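Local atomic coordinates of glycoside hydrolase family 5 (Aspergillus oryzae, PDB entry 6LA0), a protein that works as a secreted rutinosidase of the TIM-barrel family 5 glycosidases and may also release glucose from beta-1,3-glucans. Residues A[132-137]-A[188-193]; A[138-143]-A[152-157]; A[75-80]-A[123-128]; A[17-22]-A[85-90]. One frame throughout, in Å; residues are numbered along the deposited sequence.

How the contacts relate
From the N terminus, residues 17-22 open contact 4 in the first barrel strand. Residues 75-80 open contact 3 before 85-90 close contact 4, and 123-128 then close contact 3, so these two contacts cross. They touch where His128 pairs with Gly86 and Leu88, tying two outer helices to three neighbouring strands. Directly afterwards 132-137 open contact 1, which 188-193 close 51 residues later. Contact 2, 138-143 with 152-157, lies wholly within that span and folds the long loop before helix 158-176. It touches contact 1 through Asn141 and Glu191. Arg89 of contact 4 reaches Asn190 of contact 1, whereas contacts 2 and 3 lie on opposite sides of the chain's centre.

Contact 1: residues A[132-137]-A[188-193]; sequences DVHSLP and PMNEPT
The carbonyl oxygen of His134 accepts hydrogens from two waters, and both also donate to Asn190 O. Water 1 lies 2.8 Å and water 2 lies 2.7 Å from His134 O. Water 1 in addition accepts from Asn190 ND2 at 2.9 Å, so one solvent molecule links the backbone of both loops and a side chain. Asn190 holds CG anti to its backbone N (chi1 177°), which lays the amide over one face of the His134 imidazole. The two planes are 17° apart, and Asn190 ND2 stands 3.0 Å from His134 CE1. The amide is stacked on the ring, and ND2 makes no hydrogen bond to either ring nitrogen; Asn190 OD1 is bonded to Arg89. The imidazole is tied in turn to Asp132: His134 ND1 donates to the syn lone pair of Asp132 OD2 at 2.7 Å, with the acceptor 28° out of the ring plane. Val133 O receives a CA-H...O contact from Met189 CA at 3.2 Å, and Leu136 CD1 packs on Met189 CB. Asn190 begins the Asn-Glu-Pro signature of family 5 at the C-terminal end of the barrel; water 1 at ND2 and Arg89 at OD1 set which way round its amide lies, while the Asp132 carboxylate holds the imidazole rotation.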
# COMPACT_ATOMS: atom_id res chain seq x y z
N ASP A 132 5.34 -2.03 3.93
CA ASP A 132 3.93 -2.30 4.17
C ASP A 132 3.73 -3.81 4.29
O ASP A 132 4.12 -4.56 3.40
CB ASP A 132 3.07 -1.67 3.06
CG ASP A 132 1.72 -2.36 2.87
OD1 ASP A 132 1.00 -2.59 3.85
OD2 ASP A 132 1.37 -2.66 1.71
N VAL A 133 3.17 -4.26 5.41
CA VAL A 133 2.80 -5.67 5.57
C VAL A 133 1.34 -5.77 5.16
O VAL A 133 0.43 -5.46 5.94
CB VAL A 133 3.03 -6.19 6.99
CG1 VAL A 133 2.79 -7.70 7.02
CG2 VAL A 133 4.45 -5.83 7.50
N HIS A 134 1.13 -6.18 3.90
CA HIS A 134 -0.17 -6.14 3.25
C HIS A 134 -1.11 -7.20 3.82
O HIS A 134 -2.30 -6.93 4.01
CB HIS A 134 0.03 -6.34 1.74
CG HIS A 134 -0.81 -5.46 0.86
ND1 HIS A 134 -0.83 -4.09 0.96
CD2 HIS A 134 -1.63 -5.77 -0.17
CE1 HIS A 134 -1.64 -3.59 0.04
NE2 HIS A 134 -2.15 -4.60 -0.66
N SER A 135 -0.59 -8.41 4.06
CA SER A 135 -1.34 -9.55 4.56
C SER A 135 -0.85 -9.97 5.94
O SER A 135 0.29 -9.69 6.33
CB SER A 135 -1.23 -10.74 3.57
OG SER A 135 0.07 -10.81 3.02
N LEU A 136 -1.75 -10.58 6.71
CA LEU A 136 -1.41 -11.10 8.03
C LEU A 136 -1.97 -12.52 8.16
O LEU A 136 -2.95 -12.87 7.48
CB LEU A 136 -1.97 -10.21 9.16
CG LEU A 136 -1.28 -8.86 9.35
CD1 LEU A 136 -1.99 -8.05 10.43
CD2 LEU A 136 0.20 -8.99 9.69
N PRO A 137 -1.34 -13.35 8.99
CA PRO A 137 -1.77 -14.75 9.13
C PRO A 137 -3.25 -14.90 9.45
O PRO A 137 -3.78 -14.26 10.35
CB PRO A 137 -0.90 -15.26 10.29
CG PRO A 137 0.34 -14.42 10.24
CD PRO A 137 -0.11 -13.05 9.76
N PRO A 188 2.19 -1.91 9.68
CA PRO A 188 2.01 -3.31 10.09
C PRO A 188 0.73 -3.98 9.61
O PRO A 188 0.52 -5.15 9.94
CB PRO A 188 2.02 -3.19 11.62
CG PRO A 188 1.37 -1.84 11.87
CD PRO A 188 1.88 -0.96 10.77
N MET A 189 -0.13 -3.31 8.83
CA MET A 189 -1.29 -3.97 8.23
C MET A 189 -1.83 -3.07 7.12
O MET A 189 -1.39 -1.94 6.95
CB MET A 189 -2.38 -4.26 9.27
CG MET A 189 -3.16 -3.02 9.70
SD MET A 189 -3.92 -3.13 11.34
CE MET A 189 -4.95 -4.58 11.19
N ASN A 190 -2.81 -3.60 6.39
CA ASN A 190 -3.39 -2.89 5.25
C ASN A 190 -4.84 -3.31 5.08
O ASN A 190 -5.13 -4.51 5.01
CB ASN A 190 -2.61 -3.19 3.96
CG ASN A 190 -3.24 -2.54 2.74
OD1 ASN A 190 -3.08 -1.34 2.51
ND2 ASN A 190 -3.97 -3.33 1.96
N GLU A 191 -5.73 -2.32 5.03
CA GLU A 191 -7.17 -2.46 4.78
C GLU A 191 -7.85 -3.63 5.51
O GLU A 191 -8.48 -4.48 4.87
CB GLU A 191 -7.44 -2.52 3.28
CG GLU A 191 -7.02 -1.24 2.56
CD GLU A 191 -7.35 -1.24 1.07
OE1 GLU A 191 -7.83 -2.29 0.57
OE2 GLU A 191 -7.14 -0.19 0.40
N PRO A 192 -7.82 -3.65 6.85
CA PRO A 192 -8.58 -4.68 7.57
C PRO A 192 -10.08 -4.40 7.52
O PRO A 192 -10.53 -3.30 7.87
CB PRO A 192 -8.04 -4.57 9.01
CG PRO A 192 -7.63 -3.12 9.12
CD PRO A 192 -7.04 -2.80 7.76
N THR A 193 -10.85 -5.39 7.06
CA THR A 193 -12.31 -5.30 7.08
C THR A 193 -12.89 -6.64 7.49
O THR A 193 -12.32 -7.70 7.21
CB THR A 193 -12.89 -4.91 5.70
OG1 THR A 193 -12.57 -5.92 4.73
CG2 THR A 193 -12.35 -3.57 5.23
O HOH W 1 -4.64 -6.09 2.75
O HOH W 2 -3.83 -6.70 6.28

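Contact 2: residues A[138-143]-A[152-157]; sequences GGTNGL and WGWYYN. With NAG (2-acetamido-2-deoxy-beta-D-glucopyranose), chain D.
Trp154 meets Gly139 with its CB and Thr140 with its indole. Trp154 CB lies 3.1 Å from Gly139 O, the same oxygen that accepts the Trp154 N-H at 3.1 Å. With CG anti to the backbone N (chi1 179°), the indole is carried across Thr140, whose methyl CG2 sits over one face: Trp154 CG and CD2 are each 3.7 Å from Thr140 CG2, and CE3 slightly farther, a CH-pi contact centred nearer the five-membered ring. CE3 also stands over the centre of the Tyr155 ring. At the far side NE1 donates to Ser164 of helix 158-176, while Trp214 and Tyr218 meet the indole edge to face. Tyr155 OH donates to Thr140 O at 2.8 Å from 20° out of the carbonyl plane. The Trp152 indole lies against the backbone of 141-142, with Gly142 CA over the six-membered ring, 3.5 Å from its centroid, a second CH-pi contact. Gly153 N adds only a weak bond to Gly138 O. Asn157 ND2 donates to Gly153 O and carries the glycan, bonded to NAG C1 at 1.4 Å; its OD1 meets Ala160 N. The result is a folded beta-alpha loop of a TIM barrel, leaving strand 128-133 and ending in an N-glycosylated asparagine that N-caps helix 158-176.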
# COMPACT_ATOMS: atom_id res chain seq x y z
N GLY A 138 -3.92 -15.76 8.70
CA GLY A 138 -5.34 -15.99 8.87
C GLY A 138 -6.23 -15.16 7.96
O GLY A 138 -7.34 -15.59 7.65
N GLY A 139 -5.76 -14.00 7.52
CA GLY A 139 -6.51 -13.16 6.58
C GLY A 139 -7.29 -12.04 7.26
O GLY A 139 -8.10 -12.30 8.15
N THR A 140 -7.08 -10.80 6.81
CA THR A 140 -7.63 -9.61 7.47
C THR A 140 -8.83 -8.99 6.75
O THR A 140 -9.44 -8.06 7.29
CB THR A 140 -6.53 -8.55 7.61
OG1 THR A 140 -6.01 -8.22 6.32
CG2 THR A 140 -5.39 -9.04 8.50
N ASN A 141 -9.19 -9.46 5.54
CA ASN A 141 -10.27 -8.78 4.83
C ASN A 141 -11.01 -9.66 3.82
O ASN A 141 -11.79 -9.11 3.03
CB ASN A 141 -9.74 -7.53 4.09
CG ASN A 141 -8.50 -7.81 3.24
OD1 ASN A 141 -8.36 -8.88 2.63
ND2 ASN A 141 -7.59 -6.84 3.21
N GLY A 142 -10.81 -10.97 3.81
CA GLY A 142 -11.48 -11.81 2.83
C GLY A 142 -10.97 -11.69 1.41
O GLY A 142 -11.51 -12.36 0.53
N LEU A 143 -9.96 -10.87 1.16
CA LEU A 143 -9.45 -10.64 -0.18
C LEU A 143 -8.03 -11.18 -0.32
O LEU A 143 -7.35 -11.45 0.67
CB LEU A 143 -9.48 -9.15 -0.54
CG LEU A 143 -10.82 -8.40 -0.52
CD1 LEU A 143 -10.57 -6.92 -0.74
CD2 LEU A 143 -11.77 -8.94 -1.58
N TRP A 152 -10.98 -14.60 6.57
CA TRP A 152 -11.08 -13.60 7.62
C TRP A 152 -10.58 -14.13 8.96
O TRP A 152 -10.98 -13.62 10.02
CB TRP A 152 -12.53 -13.12 7.81
CG TRP A 152 -13.08 -12.18 6.81
CD1 TRP A 152 -13.06 -10.81 6.86
CD2 TRP A 152 -13.82 -12.52 5.63
NE1 TRP A 152 -13.71 -10.29 5.77
CE2 TRP A 152 -14.19 -11.32 5.00
CE3 TRP A 152 -14.18 -13.74 5.05
CZ2 TRP A 152 -14.90 -11.30 3.81
CZ3 TRP A 152 -14.90 -13.71 3.87
CH2 TRP A 152 -15.25 -12.50 3.26
N GLY A 153 -9.73 -15.16 8.95
CA GLY A 153 -9.34 -15.89 10.13
C GLY A 153 -8.40 -15.18 11.08
O GLY A 153 -8.11 -15.71 12.15
N TRP A 154 -7.91 -13.99 10.71
CA TRP A 154 -7.01 -13.25 11.58
C TRP A 154 -7.70 -12.78 12.85
O TRP A 154 -7.09 -12.77 13.93
CB TRP A 154 -6.44 -12.06 10.80
CG TRP A 154 -5.49 -11.17 11.57
CD1 TRP A 154 -4.19 -11.42 11.84
CD2 TRP A 154 -5.78 -9.88 12.12
NE1 TRP A 154 -3.64 -10.37 12.54
CE2 TRP A 154 -4.60 -9.41 12.72
CE3 TRP A 154 -6.93 -9.06 12.15
CZ2 TRP A 154 -4.53 -8.18 13.36
CZ3 TRP A 154 -6.85 -7.84 12.79
CH2 TRP A 154 -5.66 -7.40 13.37
N TYR A 155 -8.98 -12.40 12.75
CA TYR A 155 -9.69 -11.77 13.86
C TYR A 155 -9.86 -12.74 15.03
O TYR A 155 -10.25 -13.90 14.84
CB TYR A 155 -11.05 -11.25 13.37
CG TYR A 155 -10.90 -10.11 12.39
CD1 TYR A 155 -10.82 -10.35 11.02
CD2 TYR A 155 -10.80 -8.79 12.84
CE1 TYR A 155 -10.66 -9.31 10.12
CE2 TYR A 155 -10.64 -7.74 11.94
CZ TYR A 155 -10.57 -8.01 10.57
OH TYR A 155 -10.40 -7.00 9.65
N TYR A 156 -9.57 -12.24 16.24
CA TYR A 156 -9.85 -12.92 17.51
C TYR A 156 -9.02 -14.19 17.69
O TYR A 156 -9.31 -15.01 18.56
CB TYR A 156 -11.35 -13.23 17.63
CG TYR A 156 -12.26 -12.16 17.03
CD1 TYR A 156 -12.25 -10.85 17.52
CD2 TYR A 156 -13.11 -12.45 15.97
CE1 TYR A 156 -13.07 -9.88 16.97
CE2 TYR A 156 -13.93 -11.48 15.41
CZ TYR A 156 -13.91 -10.20 15.91
OH TYR A 156 -14.72 -9.25 15.34
N ASN A 157 -7.98 -14.35 16.89
CA ASN A 157 -7.22 -15.60 16.76
C ASN A 157 -5.87 -15.38 17.42
O ASN A 157 -5.01 -14.68 16.87
CB ASN A 157 -7.10 -15.96 15.28
CG ASN A 157 -6.32 -17.23 15.00
OD1 ASN A 157 -5.49 -17.68 15.80
ND2 ASN A 157 -6.57 -17.81 13.83
C1 NAG D . -5.90 -18.99 13.37
C2 NAG D . -6.79 -19.75 12.36
C3 NAG D . -5.99 -20.85 11.65
C4 NAG D . -4.68 -20.30 11.09
C5 NAG D . -3.90 -19.64 12.22
C6 NAG D . -2.59 -19.05 11.76
C7 NAG D . -9.20 -19.94 12.74
C8 NAG D . -10.28 -20.63 13.52
N2 NAG D . -7.95 -20.31 13.02
O3 NAG D . -6.78 -21.39 10.59
O4 NAG D . -3.90 -21.35 10.53
O5 NAG D . -4.69 -18.56 12.74
O6 NAG D . -2.69 -18.58 10.43
O7 NAG D . -9.46 -19.08 11.89
O HOH W 3 -14.71 -7.83 4.26

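Contact 3: residues A[75-80]-A[123-128]; sequences RDIDKL and TKYGMH
In the outer helical layer of the barrel, Tyr125, near where helix 110-125 gives way to the strand that follows, reaches across to Asp78 of helix 74-81. Tyr125 OH donates to Asp78 OD1 at 2.7 Å, arriving from above the carboxylate, 48° out of that plane. Asp78 OD1 sits at the ring edge, in the plane of the ring, with carboxylate and ring planes 74° apart. The first torsion puts Tyr125 CG anti to its carbonyl carbon (chi1 -59°) and directs the ring toward the neighbouring helix. Lys124 folds its CG over the centre of this ring, and Lys124 NZ donates to Tyr125 OH at 2.9 Å, so a donor chain runs from lysine through tyrosine to aspartate. The direct ion pair of Lys124 NZ with Asp78 OD1 is long, 3.8 Å. These helices flank strand 87-92 in the chain, as successive helices of a TIM barrel do, and the apolar part of the contact faces that strand. There Ile77 CG2 packs 3.9 Å from Met127 CE and 4.1 Å from Tyr125 CD2, while Leu88 touches both Ile77 and Met127. Arg75 grips the other oxygen, Asp78 OD2, side-on with Arg75 NE at 3.0 Å and NH2 at 2.8 Å, a salt bridge that probably offsets much of the carboxylate's charge. Asp78 OD1 is also hydrogen-bonded to Tyr120 OH.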
# COMPACT_ATOMS: atom_id res chain seq x y z
N ARG A 75 16.58 0.42 -12.65
CA ARG A 75 16.24 1.33 -13.74
C ARG A 75 14.88 1.98 -13.52
O ARG A 75 14.69 3.16 -13.83
CB ARG A 75 16.27 0.61 -15.10
CG ARG A 75 17.58 -0.10 -15.43
CD ARG A 75 18.70 0.87 -15.88
NE ARG A 75 19.35 1.57 -14.76
CZ ARG A 75 20.05 0.99 -13.78
NH1 ARG A 75 20.24 -0.33 -13.74
NH2 ARG A 75 20.59 1.75 -12.83
N ASP A 76 13.92 1.22 -13.00
CA ASP A 76 12.64 1.82 -12.63
C ASP A 76 12.82 2.88 -11.54
O ASP A 76 12.11 3.90 -11.54
CB ASP A 76 11.66 0.73 -12.18
CG ASP A 76 11.43 -0.33 -13.24
OD1 ASP A 76 11.12 0.06 -14.39
OD2 ASP A 76 11.55 -1.54 -12.95
N ILE A 77 13.74 2.65 -10.61
CA ILE A 77 13.98 3.65 -9.57
C ILE A 77 14.58 4.91 -10.17
O ILE A 77 14.19 6.03 -9.82
CB ILE A 77 14.87 3.07 -8.44
CG1 ILE A 77 14.28 1.78 -7.88
CG2 ILE A 77 15.05 4.12 -7.35
CD1 ILE A 77 12.90 1.92 -7.27
N ASP A 78 15.53 4.76 -11.10
CA ASP A 78 16.08 5.92 -11.80
C ASP A 78 14.98 6.75 -12.45
O ASP A 78 14.98 7.98 -12.37
CB ASP A 78 17.07 5.48 -12.87
CG ASP A 78 18.26 4.73 -12.31
OD1 ASP A 78 18.60 4.89 -11.12
OD2 ASP A 78 18.87 4.00 -13.11
N LYS A 79 14.04 6.09 -13.14
CA LYS A 79 12.97 6.83 -13.79
C LYS A 79 12.09 7.56 -12.77
O LYS A 79 11.65 8.68 -13.03
CB LYS A 79 12.12 5.91 -14.65
CG LYS A 79 11.10 6.65 -15.48
CD LYS A 79 10.37 5.71 -16.41
CE LYS A 79 11.13 5.52 -17.72
NZ LYS A 79 10.28 4.77 -18.67
N LEU A 80 11.83 6.94 -11.62
CA LEU A 80 11.05 7.63 -10.58
C LEU A 80 11.80 8.85 -10.06
O LEU A 80 11.20 9.93 -9.91
CB LEU A 80 10.73 6.67 -9.43
CG LEU A 80 9.77 5.54 -9.79
CD1 LEU A 80 9.81 4.40 -8.76
CD2 LEU A 80 8.35 6.09 -9.97
N THR A 123 20.37 5.29 -0.94
CA THR A 123 21.76 5.71 -1.09
C THR A 123 21.92 6.71 -2.21
O THR A 123 22.60 7.73 -2.06
CB THR A 123 22.65 4.50 -1.35
OG1 THR A 123 22.66 3.65 -0.19
CG2 THR A 123 24.07 4.94 -1.66
N LYS A 124 21.29 6.45 -3.36
CA LYS A 124 21.52 7.29 -4.52
C LYS A 124 20.65 8.54 -4.51
O LYS A 124 21.10 9.61 -4.92
CB LYS A 124 21.29 6.50 -5.80
CG LYS A 124 21.58 7.32 -7.03
CD LYS A 124 22.12 6.47 -8.15
CE LYS A 124 22.41 7.35 -9.35
NZ LYS A 124 21.95 6.69 -10.59
N TYR A 125 19.40 8.44 -4.03
CA TYR A 125 18.42 9.50 -4.21
C TYR A 125 17.82 10.06 -2.93
O TYR A 125 17.08 11.05 -2.98
CB TYR A 125 17.28 9.02 -5.12
CG TYR A 125 17.77 8.59 -6.49
CD1 TYR A 125 18.37 9.51 -7.34
CD2 TYR A 125 17.67 7.26 -6.91
CE1 TYR A 125 18.83 9.12 -8.58
CE2 TYR A 125 18.13 6.87 -8.15
CZ TYR A 125 18.71 7.80 -8.98
OH TYR A 125 19.17 7.41 -10.22
N GLY A 126 18.10 9.44 -1.78
CA GLY A 126 17.56 9.93 -0.52
C GLY A 126 16.09 9.67 -0.29
O GLY A 126 15.46 10.41 0.47
N MET A 127 15.51 8.64 -0.90
CA MET A 127 14.09 8.40 -0.73
C MET A 127 13.78 7.81 0.64
O MET A 127 14.64 7.20 1.29
CB MET A 127 13.56 7.45 -1.82
CG MET A 127 13.79 7.94 -3.26
SD MET A 127 12.89 6.94 -4.46
CE MET A 127 13.64 7.51 -5.98
N HIS A 128 12.54 8.02 1.08
CA HIS A 128 12.00 7.37 2.27
C HIS A 128 11.24 6.12 1.86
O HIS A 128 10.62 6.09 0.80
CB HIS A 128 11.07 8.32 3.03
CG HIS A 128 10.70 7.86 4.40
ND1 HIS A 128 11.52 8.02 5.49
CD2 HIS A 128 9.57 7.26 4.87
CE1 HIS A 128 10.93 7.53 6.57
NE2 HIS A 128 9.75 7.06 6.22

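Contact 4: residues A[17-22]-A[85-90]; sequences FKANGV and VGVLRI
The side chains of Val22 and Leu88 run alongside each other on one face of the sheet, on adjacent parallel strands of the TIM barrel: 19-23, the first, and 87-92, the second. Their branches meet through Val22 CG2 and Leu88 CD2, 4.0 Å apart. The backbones are joined by a ladder of unequal bonds. Gly86 N donates to Asn20 O at 2.9 Å in an almost straight bond of 175°, and Arg89 N donates to Val22 O at 3.0 Å. Between these two, Val22 N to Val87 O is weak, stretched to 3.4 Å, and the same oxygen, Val87 O, also receives a CA-H...O contact from Gly21 CA at 3.2 Å. The short segments run at 45° to each other, in keeping with the twist of a barrel. On the other side of the strands, Val87 places CG1 between its backbone N and carbonyl carbon (chi1 59°), which pushes Val87 CG1 against the Asn20-Gly21 peptide and to 3.7 Å from Ala19 CB.

Farther out, helix 74-81 covers the Val22 and Leu88 side with Leu80, which also touches Val85. Strands 128-133 and 329-332 extend the sheet beyond the pair, and Ile130 and Cys331 both meet Val87. Inside the barrel the extended Arg89 chain ends in two salt bridges, NE to Glu187 OE1 and NH1 to Glu298 OE2, with NH1 also bonded to Asn23 OD1.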
# COMPACT_ATOMS: atom_id res chain seq x y z
N PHE A 17 7.15 16.30 8.03
CA PHE A 17 7.64 15.70 6.80
C PHE A 17 6.51 15.57 5.77
O PHE A 17 5.39 15.20 6.11
CB PHE A 17 8.24 14.33 7.13
CG PHE A 17 8.83 13.60 5.95
CD1 PHE A 17 10.08 13.94 5.46
CD2 PHE A 17 8.15 12.54 5.38
CE1 PHE A 17 10.64 13.23 4.38
CE2 PHE A 17 8.71 11.83 4.30
CZ PHE A 17 9.96 12.19 3.81
N LYS A 18 6.83 15.86 4.51
CA LYS A 18 5.92 15.63 3.39
C LYS A 18 6.67 14.95 2.25
O LYS A 18 7.85 15.21 2.04
CB LYS A 18 5.30 16.94 2.89
CG LYS A 18 4.53 17.74 3.95
CD LYS A 18 3.95 19.03 3.32
CE LYS A 18 2.49 19.26 3.69
NZ LYS A 18 1.94 20.53 3.13
N ALA A 19 5.98 14.11 1.49
CA ALA A 19 6.63 13.47 0.35
C ALA A 19 5.61 13.05 -0.69
O ALA A 19 4.44 12.79 -0.38
CB ALA A 19 7.46 12.25 0.80
N ASN A 20 6.06 12.97 -1.95
CA ASN A 20 5.25 12.48 -3.05
C ASN A 20 5.94 11.29 -3.70
O ASN A 20 7.15 11.33 -3.92
CB ASN A 20 5.02 13.58 -4.11
CG ASN A 20 4.23 14.75 -3.57
OD1 ASN A 20 3.08 14.59 -3.16
ND2 ASN A 20 4.85 15.92 -3.55
N GLY A 21 5.18 10.23 -3.97
CA GLY A 21 5.81 9.05 -4.53
C GLY A 21 4.81 8.08 -5.12
O GLY A 21 3.72 8.45 -5.55
N VAL A 22 5.22 6.81 -5.16
CA VAL A 22 4.42 5.74 -5.74
C VAL A 22 4.47 4.52 -4.84
O VAL A 22 5.36 4.37 -4.00
CB VAL A 22 4.90 5.37 -7.16
CG1 VAL A 22 4.90 6.60 -8.07
CG2 VAL A 22 6.29 4.71 -7.11
N VAL A 85 10.47 11.73 -7.36
CA VAL A 85 9.82 10.87 -6.38
C VAL A 85 10.67 10.81 -5.11
O VAL A 85 11.88 10.58 -5.17
CB VAL A 85 9.58 9.47 -6.96
CG1 VAL A 85 9.33 8.46 -5.84
CG2 VAL A 85 8.41 9.51 -7.93
N GLY A 86 10.02 11.04 -3.96
CA GLY A 86 10.74 11.07 -2.71
C GLY A 86 10.34 10.00 -1.70
O GLY A 86 10.91 9.95 -0.61
N VAL A 87 9.37 9.14 -2.05
CA VAL A 87 8.90 8.10 -1.14
C VAL A 87 8.42 6.90 -1.95
O VAL A 87 7.77 7.06 -2.99
CB VAL A 87 7.80 8.63 -0.19
CG1 VAL A 87 6.61 9.15 -0.98
CG2 VAL A 87 7.34 7.53 0.76
N LEU A 88 8.76 5.71 -1.48
CA LEU A 88 8.31 4.45 -2.07
C LEU A 88 7.53 3.68 -1.01
O LEU A 88 8.05 3.42 0.08
CB LEU A 88 9.48 3.61 -2.58
CG LEU A 88 10.39 4.20 -3.66
CD1 LEU A 88 11.60 3.31 -3.89
CD2 LEU A 88 9.62 4.43 -4.96
N ARG A 89 6.28 3.34 -1.32
CA ARG A 89 5.50 2.41 -0.51
C ARG A 89 5.61 1.03 -1.15
O ARG A 89 5.28 0.86 -2.33
CB ARG A 89 4.04 2.82 -0.39
CG ARG A 89 3.22 1.91 0.54
CD ARG A 89 1.87 2.56 0.86
NE ARG A 89 1.01 1.77 1.75
CZ ARG A 89 -0.02 1.03 1.35
NH1 ARG A 89 -0.31 0.95 0.07
NH2 ARG A 89 -0.77 0.38 2.24
N ILE A 90 6.07 0.05 -0.38
CA ILE A 90 6.42 -1.27 -0.88
C ILE A 90 5.57 -2.30 -0.15
O ILE A 90 5.90 -2.71 0.96
CB ILE A 90 7.92 -1.55 -0.72
CG1 ILE A 90 8.73 -0.32 -1.15
CG2 ILE A 90 8.32 -2.82 -1.50
CD1 ILE A 90 10.22 -0.55 -1.25